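Local atomic coordinates of sugar ABC transporter substrate-binding protein (Treponema pallidum subsp. pallidum, PDB entry 5U2P), a protein that probably captures a small solute, perhaps a sugar, in the periplasm for an ABC transporter, although its natural ligand is not established. Residues 32-37 with 86-91; 36-41 with 64-69. All coordinates share one frame; numbering follows the deposited sequence.

Contact 1 of 2, residues 32-37 with 86-91; sequences VRLSVL and PDVVEV
At the middle of the five-stranded mixed sheet of one lobe, Val36 and Leu37 of strand 33-39 pair in parallel with Val88 and Val89 of strand 88-92, the strand directions 20° apart. Hydrogen bonds cross to and fro: Val88 N gives to Ser35 O (3.0 Å), Leu37 N to Val88 O (2.9 Å) and Glu90 N to Leu37 O (2.9 Å). Before the first of these, the side chains of Ser35 and Asp87 add a second set. The amide of Ser35 donates to Asp87 OD2 at 3.0 Å, from 39° above the carboxylate plane. In return Asp87 N donates to Ser35 OG at 2.9 Å, because chi1 of 57° holds the hydroxyl between its own backbone N and carbonyl carbon; a weak bond of 3.2 Å from OG to OD2 closes the exchange. Asp87 is further anchored by a salt bridge from OD2 to Arg317 and by a bond from OD1 to Ser315, so the buried carboxylate is held at both oxygens. Leu34 lays its CD2 methyl against this aspartate and joins helix 318-329 beyond. Val36 and Val88 project alike from one face of the sheet, Val36 CG2 alongside Val88 CB. On the other, a face covered by helix 72-81, Leu37 CB meets the flank of the Pro86 ring at CG (3.7 Å) and Val89 CG1 (4.0 Å). A parallel union of first and third strands, with the second strand on the far side of the first, is characteristic of the alpha/beta lobes of periplasmic binding proteins.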
loop_
_atom_site.group_PDB
_atom_site.type_symbol
_atom_site.label_atom_id
_atom_site.label_comp_id
_atom_site.label_asym_id
_atom_site.label_seq_id
_atom_site.Cartn_x
_atom_site.Cartn_y
_atom_site.Cartn_z
ATOM N N VAL A 32 -18.851 24.984 19.825
ATOM C CA VAL A 32 -19.543 23.708 19.721
ATOM C C VAL A 32 -18.771 22.627 20.462
ATOM O O VAL A 32 -17.713 22.891 21.033
ATOM C CB VAL A 32 -19.721 23.261 18.255
ATOM C CG1 VAL A 32 -21.093 22.630 18.054
ATOM C CG2 VAL A 32 -19.531 24.428 17.302
ATOM N N ARG A 33 -19.309 21.409 20.437
ATOM C CA ARG A 33 -18.640 20.253 21.003
ATOM C C ARG A 33 -18.503 19.186 19.921
ATOM O O ARG A 33 -19.318 19.119 18.991
ATOM C CB ARG A 33 -19.414 19.703 22.201
ATOM C CG ARG A 33 -19.602 20.701 23.334
ATOM C CD ARG A 33 -20.690 20.246 24.301
ATOM N NE ARG A 33 -20.425 18.910 24.835
ATOM C CZ ARG A 33 -21.260 18.232 25.618
ATOM N NH1 ARG A 33 -22.428 18.757 25.967
ATOM N NH2 ARG A 33 -20.927 17.023 26.050
ATOM N N LEU A 34 -17.447 18.389 20.046
ATOM C CA LEU A 34 -17.227 17.225 19.193
ATOM C C LEU A 34 -16.634 16.091 20.012
ATOM O O LEU A 34 -15.692 16.292 20.778
ATOM C CB LEU A 34 -16.283 17.550 18.040
ATOM C CG LEU A 34 -16.821 17.874 16.648
ATOM C CD1 LEU A 34 -15.661 17.838 15.668
ATOM C CD2 LEU A 34 -17.924 16.922 16.194
ATOM N N SER A 35 -17.184 14.894 19.849
ATOM C CA SER A 35 -16.637 13.719 20.480
ATOM C C SER A 35 -15.907 12.890 19.427
ATOM O O SER A 35 -16.323 12.826 18.270
ATOM C CB SER A 35 -17.740 12.890 21.151
ATOM O OG SER A 35 -18.739 12.534 20.221
ATOM N N VAL A 36 -14.830 12.256 19.866
ATOM C CA VAL A 36 -13.976 11.454 19.009
ATOM C C VAL A 36 -13.660 10.109 19.653
ATOM O O VAL A 36 -13.451 10.017 20.860
ATOM C CB VAL A 36 -12.665 12.206 18.698
ATOM C CG1 VAL A 36 -11.786 11.400 17.770
ATOM C CG2 VAL A 36 -12.980 13.559 18.094
ATOM N N LEU A 37 -13.639 9.065 18.833
ATOM C CA LEU A 37 -13.176 7.742 19.245
ATOM C C LEU A 37 -11.937 7.396 18.435
ATOM O O LEU A 37 -11.948 7.496 17.209
ATOM C CB LEU A 37 -14.248 6.675 19.006
ATOM C CG LEU A 37 -14.078 5.339 19.717
ATOM C CD1 LEU A 37 -14.486 5.460 21.176
ATOM C CD2 LEU A 37 -14.881 4.257 19.002
ATOM N N PRO A 86 -19.199 8.021 19.111
ATOM C CA PRO A 86 -18.833 9.445 19.013
ATOM C C PRO A 86 -19.050 10.053 17.623
ATOM O O PRO A 86 -19.281 9.333 16.657
ATOM C CB PRO A 86 -17.352 9.435 19.391
ATOM C CG PRO A 86 -17.271 8.342 20.376
ATOM C CD PRO A 86 -18.129 7.254 19.774
ATOM N N ASP A 87 -18.982 11.380 17.535
ATOM C CA ASP A 87 -19.283 12.085 16.284
ATOM C C ASP A 87 -18.260 11.766 15.180
ATOM O O ASP A 87 -18.609 11.684 13.997
ATOM C CB ASP A 87 -19.313 13.602 16.502
ATOM C CG ASP A 87 -20.223 14.034 17.645
ATOM O OD1 ASP A 87 -21.355 13.530 17.767
ATOM O OD2 ASP A 87 -19.799 14.923 18.415
ATOM N N VAL A 88 -16.998 11.652 15.577
ATOM C CA VAL A 88 -15.895 11.321 14.683
ATOM C C VAL A 88 -15.229 10.048 15.190
ATOM O O VAL A 88 -14.938 9.944 16.378
ATOM C CB VAL A 88 -14.875 12.464 14.596
ATOM C CG1 VAL A 88 -13.648 12.055 13.775
ATOM C CG2 VAL A 88 -15.552 13.680 13.999
ATOM N N VAL A 89 -15.011 9.081 14.296
ATOM C CA VAL A 89 -14.422 7.803 14.695
ATOM C C VAL A 89 -13.281 7.431 13.761
ATOM O O VAL A 89 -13.357 7.625 12.539
ATOM C CB VAL A 89 -15.494 6.672 14.760
ATOM C CG1 VAL A 89 -16.543 7.022 15.795
ATOM C CG2 VAL A 89 -16.150 6.424 13.398
ATOM N N GLU A 90 -12.208 6.903 14.342
ATOM C CA GLU A 90 -11.125 6.334 13.560
ATOM C C GLU A 90 -11.606 5.076 12.832
ATOM O O GLU A 90 -12.324 4.253 13.404
ATOM C CB GLU A 90 -9.905 6.003 14.442
ATOM C CG GLU A 90 -8.781 5.408 13.619
ATOM C CD GLU A 90 -7.566 4.991 14.414
ATOM O OE1 GLU A 90 -7.502 5.270 15.624
ATOM O OE2 GLU A 90 -6.664 4.379 13.802
ATOM N N VAL A 91 -11.224 4.948 11.566
ATOM C CA VAL A 91 -11.543 3.765 10.781
ATOM C C VAL A 91 -10.313 3.291 10.039
ATOM O O VAL A 91 -9.400 4.055 9.770
ATOM C CB VAL A 91 -12.687 4.023 9.759
ATOM C CG1 VAL A 91 -14.000 4.341 10.490
ATOM C CG2 VAL A 91 -12.314 5.146 8.798
#

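Contact 2 of 2, residues 36-41 with 64-69; sequences VLIREK and VETIQD
The side chains of Leu37 and Glu65 run across each other at a slant, and the CD1 methyl of the leucine sits squarely over the flat face of the carboxylate, 3.6 Å from Glu65 CD and nearly equidistant from the two oxygens. Glu65 reaches this position with CG anti to the backbone N (chi1 -173°) and the rest of the chain extended, while a salt bridge to Arg79 ties down its charged end. The same methyl also meets Ile67 CG1 at 3.9 Å. On the reverse face Ile38 presents its CG2 branch to two neighbours on the same side, Val64 CG1 at 3.6 Å and Thr66 CG2 at 3.8 Å, with helix 45-58 covering Ile38 and Val64. That helix links the two strands as a beta-alpha-beta crossover, and the parallel backbones are stitched by alternate bonds such as Glu65 N to Val36 O (2.8 Å) and Ile67 N to Ile38 O (2.9 Å). Past the last bridge the strand 36-39 gives way to a 3-10 turn, and Asp69 bends back to meet it. Its OD2 takes the Lys41 amide at 2.9 Å through the syn lone pair, while the aliphatic part of Lys41 crosses the carboxylate. The Arg39 guanidinium plane lies 51° from that carboxylate, their charged atoms not touching. Glu40 lies alongside Gln68, its carboxylate turned 22° from the amide plane, and that amide bonds to Asp70.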
loop_
_atom_site.group_PDB
_atom_site.type_symbol
_atom_site.label_atom_id
_atom_site.label_comp_id
_atom_site.label_asym_id
_atom_site.label_seq_id
_atom_site.Cartn_x
_atom_site.Cartn_y
_atom_site.Cartn_z
ATOM N N VAL A 36 -14.830 12.256 19.866
ATOM C CA VAL A 36 -13.976 11.454 19.009
ATOM C C VAL A 36 -13.660 10.109 19.653
ATOM O O VAL A 36 -13.451 10.017 20.860
ATOM C CB VAL A 36 -12.665 12.206 18.698
ATOM C CG1 VAL A 36 -11.786 11.400 17.770
ATOM C CG2 VAL A 36 -12.980 13.559 18.094
ATOM N N LEU A 37 -13.639 9.065 18.833
ATOM C CA LEU A 37 -13.176 7.742 19.245
ATOM C C LEU A 37 -11.937 7.396 18.435
ATOM O O LEU A 37 -11.948 7.496 17.209
ATOM C CB LEU A 37 -14.248 6.675 19.006
ATOM C CG LEU A 37 -14.078 5.339 19.717
ATOM C CD1 LEU A 37 -14.486 5.460 21.176
ATOM C CD2 LEU A 37 -14.881 4.257 19.002
ATOM N N ILE A 38 -10.879 6.971 19.104
ATOM C CA ILE A 38 -9.622 6.662 18.422
ATOM C C ILE A 38 -8.883 5.503 19.094
ATOM O O ILE A 38 -9.122 5.196 20.261
ATOM C CB ILE A 38 -8.704 7.896 18.397
ATOM C CG1 ILE A 38 -7.520 7.671 17.449
ATOM C CG2 ILE A 38 -8.241 8.245 19.815
ATOM C CD1 ILE A 38 -6.582 8.840 17.353
ATOM N N ARG A 39 -8.001 4.848 18.345
ATOM C CA ARG A 39 -7.149 3.801 18.897
ATOM C C ARG A 39 -6.106 4.419 19.812
ATOM O O ARG A 39 -5.517 5.451 19.494
ATOM C CB ARG A 39 -6.454 3.003 17.785
ATOM C CG ARG A 39 -7.354 2.030 17.023
ATOM C CD ARG A 39 -6.567 1.286 15.951
ATOM N NE ARG A 39 -7.422 0.704 14.913
ATOM C CZ ARG A 39 -7.725 -0.589 14.797
ATOM N NH1 ARG A 39 -7.254 -1.488 15.655
ATOM N NH2 ARG A 39 -8.507 -0.988 13.803
ATOM N N GLU A 40 -5.889 3.775 20.948
ATOM C CA GLU A 40 -4.918 4.224 21.935
ATOM C C GLU A 40 -3.573 4.572 21.292
ATOM O O GLU A 40 -3.088 5.694 21.426
ATOM C CB GLU A 40 -4.742 3.136 22.998
ATOM C CG GLU A 40 -3.778 3.471 24.120
ATOM C CD GLU A 40 -3.654 2.339 25.124
ATOM O OE1 GLU A 40 -3.900 1.175 24.741
ATOM O OE2 GLU A 40 -3.317 2.614 26.294
ATOM N N LYS A 41 -2.996 3.624 20.557
ATOM C CA LYS A 41 -1.653 3.812 19.998
ATOM C C LYS A 41 -1.639 4.762 18.810
ATOM O O LYS A 41 -0.578 5.122 18.320
ATOM C CB LYS A 41 -1.048 2.471 19.573
ATOM C CG LYS A 41 -0.773 1.506 20.720
ATOM C CD LYS A 41 -0.048 0.256 20.230
ATOM C CE LYS A 41 0.373 -0.643 21.381
ATOM N NZ LYS A 41 -0.802 -1.261 22.051
ATOM N N VAL A 64 -11.809 13.378 23.489
ATOM C CA VAL A 64 -11.281 12.151 22.891
ATOM C C VAL A 64 -11.444 10.949 23.818
ATOM O O VAL A 64 -11.123 11.002 25.005
ATOM C CB VAL A 64 -9.790 12.303 22.521
ATOM C CG1 VAL A 64 -9.239 11.002 21.935
ATOM C CG2 VAL A 64 -9.605 13.440 21.540
ATOM N N GLU A 65 -11.950 9.864 23.244
ATOM C CA GLU A 65 -12.110 8.595 23.931
ATOM C C GLU A 65 -11.209 7.560 23.257
ATOM O O GLU A 65 -11.446 7.214 22.096
ATOM C CB GLU A 65 -13.573 8.164 23.874
ATOM C CG GLU A 65 -13.919 6.950 24.695
ATOM C CD GLU A 65 -15.371 6.546 24.521
ATOM O OE1 GLU A 65 -15.720 5.409 24.902
ATOM O OE2 GLU A 65 -16.159 7.369 23.999
ATOM N N THR A 66 -10.177 7.079 23.956
ATOM C CA THR A 66 -9.264 6.099 23.362
ATOM C C THR A 66 -9.634 4.675 23.729
ATOM O O THR A 66 -10.126 4.408 24.825
ATOM C CB THR A 66 -7.802 6.321 23.784
ATOM O OG1 THR A 66 -7.670 6.106 25.192
ATOM C CG2 THR A 66 -7.340 7.725 23.420
ATOM N N ILE A 67 -9.384 3.763 22.801
ATOM C CA ILE A 67 -9.626 2.352 23.028
ATOM C C ILE A 67 -8.346 1.570 22.757
ATOM O O ILE A 67 -7.644 1.838 21.777
ATOM C CB ILE A 67 -10.751 1.823 22.132
ATOM C CG1 ILE A 67 -12.017 2.685 22.267
ATOM C CG2 ILE A 67 -11.039 0.371 22.452
ATOM C CD1 ILE A 67 -12.676 2.661 23.650
ATOM N N GLN A 68 -8.054 0.622 23.643
ATOM C CA GLN A 68 -6.938 -0.304 23.474
ATOM C C GLN A 68 -7.042 -0.950 22.099
ATOM O O GLN A 68 -8.104 -1.444 21.722
ATOM C CB GLN A 68 -6.950 -1.359 24.578
ATOM C CG GLN A 68 -5.692 -2.191 24.689
ATOM C CD GLN A 68 -5.725 -3.114 25.895
ATOM O OE1 GLN A 68 -5.856 -2.660 27.033
ATOM N NE2 GLN A 68 -5.622 -4.417 25.650
ATOM N N ASP A 69 -5.940 -0.940 21.358
ATOM C CA ASP A 69 -5.961 -1.217 19.923
ATOM C C ASP A 69 -6.592 -2.549 19.559
ATOM O O ASP A 69 -7.418 -2.616 18.643
ATOM C CB ASP A 69 -4.545 -1.159 19.364
ATOM C CG ASP A 69 -4.002 0.251 19.318
ATOM O OD1 ASP A 69 -3.554 0.683 18.235
ATOM O OD2 ASP A 69 -4.031 0.926 20.366
#

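How the contacts relate
Strand 33-39 serves both contacts, sharing Val36 and Leu37 between them: contact 1 joins it to the inner strand 88-92, contact 2 to strand 61-67 at the margin of the sheet. Position shapes chemistry. Contact 1 is largely buried, and its polar side chains centre on the carboxylate of Asp87, bonded to Ser35 and Arg317. Contact 2 buries more surface between its segments yet is only partly buried, and beyond its last bridge Arg39, Glu40, Lys41 and Asp69 come together with no salt bridge between the two segments. The two meet where Glu90 OE1 approaches Arg39 N at 2.8 Å, a probable hydrogen bond by which strand 88-92 reaches the last residue of the shared strand.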